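PDB 4LUB: putative prephenate dehydratase from Streptococcus mutans, which probably catalyses the conversion of prephenate to phenylpyruvate, with loss of carbon dioxide and water, in the biosynthesis of phenylalanine. Local coordinates for residues His21-Ala26 against Phe175-Asp180; Val46-Val51 against Glu181-His186; Ile5-Leu8 against Gly12-Thr15; Ala40-Gln45 against His70-Glu75. All blocks are in the same frame, centred on the assembly; numbering follows the deposited sequence.

Contact 1. Residues His21-Ala26 against Phe175-Asp180; sequences HAFPAA and FWVLGD
The backbones come closest at A22 and V177, whose CA atoms are 8.1 Å apart; this spacing is bridged by side chains, and no hydrogen bond passes between residues 21-26 and 175-180. A22 is in the final turn of helix 14-22, F23 is the first residue to leave helical geometry, and F23 to A26 form a type I beta turn, whose A26 N to F23 O bond is weak at 3.4 Å.

V177 carries the strand side of the contact, and its two methyls divide the work. CG1 stands anti to the backbone N (chi1 -179°) and meets the ring of F23 at its edge, in the ring plane, at 3.6 Å from CE2 and 3.7 Å from CZ. The methyl is thus level with the rim and does not lie over a face. CG2, on the other branch, reaches back to A22, where it is 4.2 Å from CB, a looser apolar touch. One valine therefore spans the end of the helix and the residue that follows it.

All three touching residues are buried, and their neighbours extend the apolar layer: A22 also packs on I80 of strand 75-83, F23 on I50 of strand 48-55, and V177 on A78. The buried area is small, 93 Å², because only three side chains meet. This is the packing of a helix C terminus on the face of a beta-sheet, characteristic of an alpha/beta domain and consistent with the periplasmic-binding-protein-like fold of the prephenate dehydratase family.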
loop_
_atom_site.group_PDB
_atom_site.type_symbol
_atom_site.label_atom_id
_atom_site.label_comp_id
_atom_site.label_asym_id
_atom_site.label_seq_id
_atom_site.Cartn_x
_atom_site.Cartn_y
_atom_site.Cartn_z
ATOM N N HIS B 21 26.662 -4.416 -10.009
ATOM C CA HIS B 21 26.286 -5.148 -11.210
ATOM C C HIS B 21 25.819 -4.200 -12.312
ATOM O O HIS B 21 26.077 -4.427 -13.497
ATOM C CB HIS B 21 25.194 -6.156 -10.867
ATOM C CG HIS B 21 25.683 -7.298 -10.030
ATOM N ND1 HIS B 21 26.089 -7.130 -8.724
ATOM C CD2 HIS B 21 25.852 -8.613 -10.310
ATOM C CE1 HIS B 21 26.472 -8.293 -8.230
ATOM N NE2 HIS B 21 26.339 -9.210 -9.172
ATOM N N ALA B 22 25.143 -3.126 -11.912
ATOM C CA ALA B 22 24.622 -2.161 -12.867
ATOM C C ALA B 22 25.762 -1.340 -13.457
ATOM O O ALA B 22 25.735 -0.970 -14.633
ATOM C CB ALA B 22 23.592 -1.264 -12.202
ATOM N N PHE B 23 26.755 -1.050 -12.622
ATOM C CA PHE B 23 27.823 -0.116 -12.962
ATOM C C PHE B 23 29.185 -0.648 -12.521
ATOM O O PHE B 23 29.783 -0.122 -11.583
ATOM C CB PHE B 23 27.551 1.247 -12.324
ATOM C CG PHE B 23 26.262 1.876 -12.771
ATOM C CD1 PHE B 23 26.149 2.423 -14.039
ATOM C CD2 PHE B 23 25.158 1.901 -11.934
ATOM C CE1 PHE B 23 24.966 3.000 -14.459
ATOM C CE2 PHE B 23 23.969 2.472 -12.349
ATOM C CZ PHE B 23 23.869 3.022 -13.612
ATOM N N PRO B 24 29.675 -1.704 -13.187
ATOM C CA PRO B 24 30.895 -2.356 -12.697
ATOM C C PRO B 24 32.162 -1.511 -12.870
ATOM O O PRO B 24 33.105 -1.684 -12.098
ATOM C CB PRO B 24 30.975 -3.628 -13.549
ATOM C CG PRO B 24 30.214 -3.301 -14.793
ATOM C CD PRO B 24 29.097 -2.402 -14.350
ATOM N N ALA B 25 32.181 -0.626 -13.864
ATOM C CA ALA B 25 33.345 0.227 -14.130
ATOM C C ALA B 25 33.341 1.570 -13.396
ATOM O O ALA B 25 34.184 2.424 -13.664
ATOM C CB ALA B 25 33.464 0.478 -15.621
ATOM N N ALA B 26 32.421 1.760 -12.459
ATOM C CA ALA B 26 32.145 3.105 -11.963
ATOM C C ALA B 26 32.575 3.325 -10.513
ATOM O O ALA B 26 32.850 2.382 -9.776
ATOM C CB ALA B 26 30.661 3.418 -12.121
ATOM N N PHE B 175 15.141 -3.338 -6.693
ATOM C CA PHE B 175 15.968 -2.142 -6.560
ATOM C C PHE B 175 15.830 -1.356 -7.851
ATOM O O PHE B 175 15.768 -1.932 -8.934
ATOM C CB PHE B 175 17.457 -2.467 -6.304
ATOM C CG PHE B 175 17.723 -3.207 -5.020
ATOM C CD1 PHE B 175 17.453 -4.560 -4.904
ATOM C CD2 PHE B 175 18.245 -2.538 -3.925
ATOM C CE1 PHE B 175 17.703 -5.230 -3.716
ATOM C CE2 PHE B 175 18.488 -3.197 -2.734
ATOM C CZ PHE B 175 18.213 -4.546 -2.626
ATOM N N TRP B 176 15.728 -0.041 -7.724
ATOM C CA TRP B 176 15.735 0.829 -8.881
ATOM C C TRP B 176 17.040 1.585 -9.070
ATOM O O TRP B 176 17.640 2.072 -8.112
ATOM C CB TRP B 176 14.573 1.819 -8.794
ATOM C CG TRP B 176 13.273 1.226 -9.205
ATOM C CD1 TRP B 176 13.065 -0.023 -9.727
ATOM C CD2 TRP B 176 11.991 1.849 -9.119
ATOM N NE1 TRP B 176 11.722 -0.207 -9.978
ATOM C CE2 TRP B 176 11.046 0.932 -9.623
ATOM C CE3 TRP B 176 11.551 3.103 -8.674
ATOM C CZ2 TRP B 176 9.686 1.219 -9.681
ATOM C CZ3 TRP B 176 10.203 3.392 -8.737
ATOM C CH2 TRP B 176 9.281 2.451 -9.238
ATOM N N VAL B 177 17.465 1.669 -10.325
ATOM C CA VAL B 177 18.494 2.602 -10.719
ATOM C C VAL B 177 17.795 3.877 -11.154
ATOM O O VAL B 177 16.995 3.876 -12.089
ATOM C CB VAL B 177 19.380 2.053 -11.860
ATOM C CG1 VAL B 177 20.450 3.058 -12.229
ATOM C CG2 VAL B 177 19.998 0.715 -11.466
ATOM N N LEU B 178 18.052 4.948 -10.417
ATOM C CA LEU B 178 17.487 6.255 -10.719
ATOM C C LEU B 178 18.468 7.119 -11.482
ATOM O O LEU B 178 19.643 7.191 -11.136
ATOM C CB LEU B 178 17.053 6.974 -9.434
ATOM C CG LEU B 178 15.891 6.530 -8.539
ATOM C CD1 LEU B 178 15.234 5.234 -8.975
ATOM C CD2 LEU B 178 16.240 6.548 -7.047
ATOM N N GLY B 179 17.966 7.801 -12.502
ATOM C CA GLY B 179 18.778 8.734 -13.250
ATOM C C GLY B 179 18.024 9.344 -14.407
ATOM O O GLY B 179 16.795 9.448 -14.386
ATOM N N ASP B 180 18.770 9.753 -15.422
ATOM C CA ASP B 180 18.217 10.543 -16.508
ATOM C C ASP B 180 18.316 9.753 -17.814
ATOM O O ASP B 180 17.568 9.999 -18.754
ATOM C CB ASP B 180 18.948 11.889 -16.607
ATOM C CG ASP B 180 18.492 12.731 -17.787
ATOM O OD1 ASP B 180 17.339 12.563 -18.237
ATOM O OD2 ASP B 180 19.286 13.575 -18.258
#

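Contact 2. Residues Val46-Val51 against Glu181-His186; sequences VCFAIV and ETPTIH
A single aromatic side chain, F48, accounts for the strand side of this contact, meeting E181 and P183 in the loop between strands 172-179 and 189-199. The nearest CA atoms, those of F48 and E181, are 8.8 Å apart, and no hydrogen bond joins the two segments.

The polar approach comes first. The backbone carbonyl oxygen of E181 lies in the plane of the F48 ring, off its edge, with CE1 at 3.2 Å and CZ at 3.7 Å. An in-plane oxygen faces the electropositive ring hydrogens, so the placement is probably mildly favourable. The chi1 of -66° sets CG anti to the carbonyl carbon and beside the backbone N, which directs the ring outward to the loop.

The apolar contact is looser. P183 CG is 4.5 Å from F48 CE1, in an oblique position relative to the ring. The side chain of E181 comes no nearer than 4.8 Å, from its CB to F48 CZ, and the residue as a whole is exposed.

The phenylalanine is buried, and its ring stacks with that of F23, which P183 touches as well; I5 of the adjacent strand 4-8 also packs on F48. The arrangement is that of an interstrand loop in an alpha/beta domain: after strand 172-179 the chain packs on the F48 ring, beside the F23-F48 stack, on its way to strand 189-199.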
loop_
_atom_site.group_PDB
_atom_site.type_symbol
_atom_site.label_atom_id
_atom_site.label_comp_id
_atom_site.label_asym_id
_atom_site.label_seq_id
_atom_site.Cartn_x
_atom_site.Cartn_y
_atom_site.Cartn_z
ATOM N N VAL B 46 26.447 12.717 -8.054
ATOM C CA VAL B 46 26.468 11.410 -8.677
ATOM C C VAL B 46 25.592 11.398 -9.901
ATOM O O VAL B 46 24.826 12.333 -10.189
ATOM C CB VAL B 46 26.031 10.270 -7.732
ATOM C CG1 VAL B 46 26.968 10.173 -6.524
ATOM C CG2 VAL B 46 24.580 10.437 -7.307
ATOM N N CYS B 47 25.743 10.307 -10.625
ATOM C CA CYS B 47 25.216 10.175 -11.955
ATOM C C CYS B 47 23.930 9.367 -12.049
ATOM O O CYS B 47 23.065 9.627 -12.885
ATOM C CB CYS B 47 26.314 9.490 -12.747
ATOM S SG CYS B 47 27.898 10.351 -12.554
ATOM N N PHE B 48 23.829 8.411 -11.137
ATOM C CA PHE B 48 22.700 7.507 -10.966
ATOM C C PHE B 48 22.621 7.231 -9.480
ATOM O O PHE B 48 23.626 7.349 -8.783
ATOM C CB PHE B 48 22.870 6.182 -11.738
ATOM C CG PHE B 48 22.886 6.327 -13.239
ATOM C CD1 PHE B 48 21.700 6.331 -13.961
ATOM C CD2 PHE B 48 24.084 6.446 -13.928
ATOM C CE1 PHE B 48 21.706 6.471 -15.337
ATOM C CE2 PHE B 48 24.098 6.588 -15.298
ATOM C CZ PHE B 48 22.910 6.600 -16.005
ATOM N N ALA B 49 21.443 6.882 -8.986
ATOM C CA ALA B 49 21.328 6.452 -7.604
ATOM C C ALA B 49 20.640 5.094 -7.571
ATOM O O ALA B 49 19.780 4.813 -8.405
ATOM C CB ALA B 49 20.564 7.477 -6.788
ATOM N N ILE B 50 21.048 4.244 -6.633
ATOM C CA ILE B 50 20.462 2.915 -6.487
ATOM C C ILE B 50 19.847 2.767 -5.103
ATOM O O ILE B 50 20.510 2.977 -4.085
ATOM C CB ILE B 50 21.500 1.786 -6.744
ATOM C CG1 ILE B 50 21.806 1.663 -8.231
ATOM C CG2 ILE B 50 20.907 0.435 -6.408
ATOM C CD1 ILE B 50 22.678 2.723 -8.802
ATOM N N VAL B 51 18.558 2.442 -5.087
ATOM C CA VAL B 51 17.794 2.302 -3.854
ATOM C C VAL B 51 16.890 1.072 -3.899
ATOM O O VAL B 51 16.422 0.682 -4.966
ATOM C CB VAL B 51 16.915 3.552 -3.573
ATOM C CG1 VAL B 51 17.777 4.800 -3.362
ATOM C CG2 VAL B 51 15.873 3.759 -4.680
ATOM N N GLU B 181 19.217 8.774 -17.866
ATOM C CA GLU B 181 19.306 7.943 -19.062
ATOM C C GLU B 181 19.287 6.447 -18.775
ATOM O O GLU B 181 19.641 6.008 -17.685
ATOM C CB GLU B 181 20.606 8.278 -19.808
ATOM C CG GLU B 181 20.999 9.754 -19.785
ATOM C CD GLU B 181 22.299 10.035 -20.517
ATOM O OE1 GLU B 181 22.716 9.203 -21.349
ATOM O OE2 GLU B 181 22.931 11.070 -20.212
ATOM N N THR B 182 18.867 5.677 -19.776
ATOM C CA THR B 182 18.828 4.226 -19.686
ATOM C C THR B 182 20.243 3.674 -19.741
ATOM O O THR B 182 20.923 3.814 -20.754
ATOM C CB THR B 182 17.978 3.609 -20.816
ATOM O OG1 THR B 182 16.676 4.205 -20.812
ATOM C CG2 THR B 182 17.851 2.099 -20.641
ATOM N N PRO B 183 20.703 3.035 -18.659
ATOM C CA PRO B 183 22.062 2.513 -18.798
ATOM C C PRO B 183 22.080 1.176 -19.528
ATOM O O PRO B 183 21.057 0.487 -19.581
ATOM C CB PRO B 183 22.524 2.351 -17.347
ATOM C CG PRO B 183 21.249 2.196 -16.543
ATOM C CD PRO B 183 20.086 2.683 -17.369
ATOM N N THR B 184 23.230 0.808 -20.084
ATOM C CA THR B 184 23.365 -0.497 -20.714
ATOM C C THR B 184 23.637 -1.563 -19.662
ATOM O O THR B 184 24.643 -1.509 -18.954
ATOM C CB THR B 184 24.489 -0.511 -21.759
ATOM O OG1 THR B 184 24.227 0.489 -22.751
ATOM C CG2 THR B 184 24.567 -1.873 -22.432
ATOM N N ILE B 185 22.729 -2.522 -19.551
ATOM C CA ILE B 185 22.877 -3.579 -18.566
ATOM C C ILE B 185 22.615 -4.930 -19.222
ATOM O O ILE B 185 21.549 -5.145 -19.799
ATOM C CB ILE B 185 21.921 -3.347 -17.370
ATOM C CG1 ILE B 185 22.300 -2.062 -16.625
ATOM C CG2 ILE B 185 21.923 -4.533 -16.426
ATOM C CD1 ILE B 185 21.268 -1.596 -15.611
ATOM N N HIS B 186 23.582 -5.838 -19.152
ATOM C CA HIS B 186 23.434 -7.115 -19.837
ATOM C C HIS B 186 23.119 -8.261 -18.887
ATOM O O HIS B 186 23.553 -9.391 -19.107
ATOM C CB HIS B 186 24.688 -7.453 -20.639
ATOM C CG HIS B 186 24.844 -6.643 -21.889
ATOM N ND1 HIS B 186 26.034 -6.045 -22.244
ATOM C CD2 HIS B 186 23.964 -6.345 -22.874
ATOM C CE1 HIS B 186 25.880 -5.409 -23.392
ATOM N NE2 HIS B 186 24.632 -5.575 -23.795
#

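Contact 3. Residues Ile5-Leu8 against Gly12-Thr15; sequences IAYL and GSFT
Y7 and L8, at the end of strand 4-8, meet S13 and T15, at the start of helix 14-22. The CA atoms of L8 and T15 are only 5.7 Å apart, so the chain doubles back closely.

Y7 touches with its stem and one edge. Its CB is 4.1 Å from T15 CG2, and S13 OG lies near the ring plane, 4.1 Å from CD2. The ring itself stacks with H16.

L8 follows with both backbone and side chain. Its N has T15 CG2 at 3.5 Å, and its CB has T15 OG1 at 3.7 Å. T15 makes both contacts because its chi1 of -48° sends CG2 anti to its own backbone N and OG1 beside it, which brings CG2 to L8 N and OG1 to L8 CB. The carbonyl oxygen of L8 is 2.8 Å from S13 OG, within hydrogen-bonding distance, though the one hydroxyl proton may go to P10 O instead. The same OG caps the helix by bonding to H16 N, which makes S13 the N-cap.

Strand, short connection and capped helix form the first half of the beta-alpha-beta unit of strand 4-8, helix 14-22 and strand 27-31.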
loop_
_atom_site.group_PDB
_atom_site.type_symbol
_atom_site.label_atom_id
_atom_site.label_comp_id
_atom_site.label_asym_id
_atom_site.label_seq_id
_atom_site.Cartn_x
_atom_site.Cartn_y
_atom_site.Cartn_z
ATOM N N ILE B 5 28.358 6.799 -8.804
ATOM C CA ILE B 5 27.072 6.229 -8.449
ATOM C C ILE B 5 26.818 6.183 -6.950
ATOM O O ILE B 5 27.643 5.691 -6.185
ATOM C CB ILE B 5 26.939 4.811 -9.011
ATOM C CG1 ILE B 5 26.483 4.867 -10.466
ATOM C CG2 ILE B 5 25.841 4.066 -8.306
ATOM C CD1 ILE B 5 27.574 4.925 -11.463
ATOM N N ALA B 6 25.673 6.724 -6.543
ATOM C CA ALA B 6 25.250 6.682 -5.148
ATOM C C ALA B 6 24.425 5.434 -4.862
ATOM O O ALA B 6 23.592 5.029 -5.679
ATOM C CB ALA B 6 24.443 7.920 -4.801
ATOM N N TYR B 7 24.643 4.837 -3.695
ATOM C CA TYR B 7 23.870 3.675 -3.279
ATOM C C TYR B 7 23.597 3.764 -1.786
ATOM O O TYR B 7 24.234 4.545 -1.080
ATOM C CB TYR B 7 24.586 2.362 -3.624
ATOM C CG TYR B 7 25.898 2.131 -2.895
ATOM C CD1 TYR B 7 27.096 2.595 -3.418
ATOM C CD2 TYR B 7 25.933 1.452 -1.683
ATOM C CE1 TYR B 7 28.301 2.389 -2.759
ATOM C CE2 TYR B 7 27.133 1.240 -1.012
ATOM C CZ TYR B 7 28.313 1.712 -1.556
ATOM O OH TYR B 7 29.506 1.508 -0.904
ATOM N N LEU B 8 22.634 2.981 -1.316
ATOM C CA LEU B 8 22.318 2.952 0.098
ATOM C C LEU B 8 23.406 2.171 0.827
ATOM O O LEU B 8 23.584 0.968 0.609
ATOM C CB LEU B 8 20.934 2.331 0.325
ATOM C CG LEU B 8 20.511 2.081 1.774
ATOM C CD1 LEU B 8 20.391 3.395 2.522
ATOM C CD2 LEU B 8 19.189 1.338 1.819
ATOM N N GLY B 12 29.272 -3.111 1.379
ATOM C CA GLY B 12 28.839 -4.488 1.540
ATOM C C GLY B 12 27.353 -4.712 1.765
ATOM O O GLY B 12 26.946 -5.819 2.124
ATOM N N SER B 13 26.536 -3.683 1.547
ATOM C CA SER B 13 25.090 -3.828 1.694
ATOM C C SER B 13 24.500 -4.511 0.471
ATOM O O SER B 13 25.162 -4.640 -0.563
ATOM C CB SER B 13 24.407 -2.474 1.904
ATOM O OG SER B 13 24.662 -1.594 0.821
ATOM N N PHE B 14 23.262 -4.976 0.598
ATOM C CA PHE B 14 22.526 -5.502 -0.548
ATOM C C PHE B 14 22.501 -4.488 -1.686
ATOM O O PHE B 14 22.730 -4.843 -2.843
ATOM C CB PHE B 14 21.097 -5.887 -0.145
ATOM C CG PHE B 14 21.029 -7.004 0.859
ATOM C CD1 PHE B 14 21.452 -8.280 0.526
ATOM C CD2 PHE B 14 20.524 -6.782 2.128
ATOM C CE1 PHE B 14 21.384 -9.310 1.447
ATOM C CE2 PHE B 14 20.454 -7.807 3.055
ATOM C CZ PHE B 14 20.883 -9.074 2.713
ATOM N N THR B 15 22.232 -3.228 -1.352
ATOM C CA THR B 15 22.165 -2.170 -2.358
ATOM C C THR B 15 23.525 -1.932 -3.001
ATOM O O THR B 15 23.619 -1.669 -4.203
ATOM C CB THR B 15 21.631 -0.850 -1.751
ATOM O OG1 THR B 15 20.449 -1.117 -0.981
ATOM C CG2 THR B 15 21.278 0.129 -2.848
#

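Contact 4. Residues Ala40-Gln45 against His70-Glu75; sequences AYESKQ and HQAKIE
The ring of Y41 takes I74 over one face: CD1 sits 3.6 Å from the ring centroid, 24° off the normal, a CH-pi contact. Y41 belongs to the last turn of helix 34-42, which ends in a Schellman motif: K44 leaves helical geometry with positive phi, its N bonds to Y41 O, and Q45 N bonds to A40 O at 3.1 Å. This helix end of the alpha/beta domain faces the loop from helix 62-70 to strand 75-83.

The I74 methyl is offset toward the rim of the ring, so its closest ring atom is Y41 CD2 at 3.3 Å. I74 reaches there because its chain is extended, CG1 anti to the backbone N (chi1 -171°) and CD1 continuing in line. V46 and D180 also pack against the tyrosine.

E42 provides the second meeting point. One oxygen of its carboxylate, OE1, hydrogen-bonds to the hydroxyl of Y67 on helix 62-70. That bond probably helps to place the other oxygen against the loop backbone, where E42 OE2 lies 3.6 Å from A72 CA.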
loop_
_atom_site.group_PDB
_atom_site.type_symbol
_atom_site.label_atom_id
_atom_site.label_comp_id
_atom_site.label_asym_id
_atom_site.label_seq_id
_atom_site.Cartn_x
_atom_site.Cartn_y
_atom_site.Cartn_z
ATOM N N ALA B 40 21.777 13.083 -3.365
ATOM C CA ALA B 40 23.100 13.061 -3.997
ATOM C C ALA B 40 23.036 13.235 -5.515
ATOM O O ALA B 40 23.886 13.891 -6.116
ATOM C CB ALA B 40 23.825 11.769 -3.653
ATOM N N TYR B 41 22.026 12.640 -6.139
ATOM C CA TYR B 41 21.850 12.808 -7.572
ATOM C C TYR B 41 21.383 14.222 -7.861
ATOM O O TYR B 41 21.858 14.871 -8.791
ATOM C CB TYR B 41 20.821 11.824 -8.120
ATOM C CG TYR B 41 20.452 12.093 -9.558
ATOM C CD1 TYR B 41 21.194 11.549 -10.595
ATOM C CD2 TYR B 41 19.388 12.930 -9.880
ATOM C CE1 TYR B 41 20.865 11.793 -11.911
ATOM C CE2 TYR B 41 19.053 13.183 -11.191
ATOM C CZ TYR B 41 19.796 12.609 -12.204
ATOM O OH TYR B 41 19.466 12.863 -13.514
ATOM N N GLU B 42 20.429 14.676 -7.053
ATOM C CA GLU B 42 19.805 15.979 -7.218
ATOM C C GLU B 42 20.863 17.081 -7.138
ATOM O O GLU B 42 20.780 18.094 -7.831
ATOM C CB GLU B 42 18.721 16.177 -6.152
ATOM C CG GLU B 42 17.426 15.411 -6.422
ATOM C CD GLU B 42 16.389 15.605 -5.332
ATOM O OE1 GLU B 42 16.733 15.407 -4.149
ATOM O OE2 GLU B 42 15.240 15.976 -5.650
ATOM N N SER B 43 21.853 16.866 -6.277
ATOM C CA SER B 43 22.956 17.800 -6.085
ATOM C C SER B 43 24.076 17.661 -7.115
ATOM O O SER B 43 25.070 18.383 -7.048
ATOM C CB SER B 43 23.535 17.613 -4.686
ATOM O OG SER B 43 22.698 18.220 -3.723
ATOM N N LYS B 44 23.907 16.728 -8.050
ATOM C CA LYS B 44 24.873 16.475 -9.124
ATOM C C LYS B 44 26.220 15.953 -8.613
ATOM O O LYS B 44 27.237 16.111 -9.286
ATOM C CB LYS B 44 25.114 17.731 -9.977
ATOM C CG LYS B 44 23.866 18.426 -10.492
ATOM C CD LYS B 44 24.195 19.234 -11.742
ATOM C CE LYS B 44 23.373 20.513 -11.820
ATOM N NZ LYS B 44 24.169 21.638 -12.401
ATOM N N GLN B 45 26.233 15.348 -7.428
ATOM C CA GLN B 45 27.418 14.631 -6.960
ATOM C C GLN B 45 27.578 13.316 -7.703
ATOM O O GLN B 45 28.690 12.854 -7.967
ATOM C CB GLN B 45 27.341 14.355 -5.460
ATOM C CG GLN B 45 26.837 15.511 -4.628
ATOM C CD GLN B 45 26.790 15.169 -3.151
ATOM O OE1 GLN B 45 27.603 14.383 -2.660
ATOM N NE2 GLN B 45 25.837 15.754 -2.434
ATOM N N HIS B 70 6.822 13.271 -4.195
ATOM C CA HIS B 70 6.692 14.644 -3.696
ATOM C C HIS B 70 7.801 15.588 -4.138
ATOM O O HIS B 70 7.551 16.750 -4.450
ATOM C CB HIS B 70 6.645 14.645 -2.165
ATOM C CG HIS B 70 5.425 13.989 -1.590
ATOM N ND1 HIS B 70 4.156 14.496 -1.768
ATOM C CD2 HIS B 70 5.283 12.868 -0.843
ATOM C CE1 HIS B 70 3.283 13.718 -1.151
ATOM N NE2 HIS B 70 3.940 12.721 -0.584
ATOM N N GLN B 71 9.030 15.094 -4.158
ATOM C CA GLN B 71 10.177 15.989 -4.212
ATOM C C GLN B 71 11.044 15.822 -5.447
ATOM O O GLN B 71 11.487 16.812 -6.025
ATOM C CB GLN B 71 11.023 15.826 -2.950
ATOM C CG GLN B 71 10.496 16.646 -1.797
ATOM C CD GLN B 71 10.506 18.130 -2.110
ATOM O OE1 GLN B 71 11.427 18.632 -2.758
ATOM N NE2 GLN B 71 9.466 18.834 -1.680
ATOM N N ALA B 72 11.315 14.584 -5.842
ATOM C CA ALA B 72 12.279 14.371 -6.911
ATOM C C ALA B 72 11.703 14.532 -8.318
ATOM O O ALA B 72 10.527 14.266 -8.567
ATOM C CB ALA B 72 12.896 12.990 -6.761
ATOM N N LYS B 73 12.582 14.929 -9.232
ATOM C CA LYS B 73 12.306 15.028 -10.657
ATOM C C LYS B 73 13.366 14.139 -11.305
ATOM O O LYS B 73 14.297 14.590 -11.973
ATOM C CB LYS B 73 12.339 16.497 -11.127
ATOM C CG LYS B 73 12.617 16.779 -12.613
ATOM C CD LYS B 73 11.626 16.123 -13.555
ATOM C CE LYS B 73 12.082 16.303 -14.996
ATOM N NZ LYS B 73 12.917 15.160 -15.461
ATOM N N ILE B 74 13.257 12.857 -10.985
ATOM C CA ILE B 74 14.196 11.839 -11.422
ATOM C C ILE B 74 13.366 10.596 -11.735
ATOM O O ILE B 74 12.274 10.442 -11.194
ATOM C CB ILE B 74 15.258 11.561 -10.332
ATOM C CG1 ILE B 74 16.368 10.662 -10.845
ATOM C CG2 ILE B 74 14.618 10.943 -9.089
ATOM C CD1 ILE B 74 17.371 10.340 -9.774
ATOM N N GLU B 75 13.862 9.720 -12.599
ATOM C CA GLU B 75 13.120 8.508 -12.957
ATOM C C GLU B 75 13.877 7.214 -12.699
ATOM O O GLU B 75 15.106 7.180 -12.765
ATOM C CB GLU B 75 12.692 8.543 -14.426
ATOM C CG GLU B 75 11.748 9.672 -14.776
ATOM C CD GLU B 75 11.290 9.623 -16.224
ATOM O OE1 GLU B 75 11.597 8.627 -16.917
ATOM O OE2 GLU B 75 10.613 10.575 -16.667
#

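From the N terminus, contact 3 closes first, over the short connection between strand 4-8 and helix 14-22. Contact 1 opens next, at the end of that helix, and closes only at strand 172-179; residues 86-169 of the intervening chain are not modelled. Contact 4 opens at the end of helix 34-42 and closes where the chain enters strand 75-83, nested inside contact 1. Contact 2 opens between the two segments of contact 4 and closes just after contact 1, so it crosses both. In the sheet, strand 48-55 pairs with strands 4-8 and 172-179, as in L178 N to A49 O (2.7 Å), linking contacts 1, 2 and 3, while G179 N to E75 O (2.9 Å) links contacts 1 and 4.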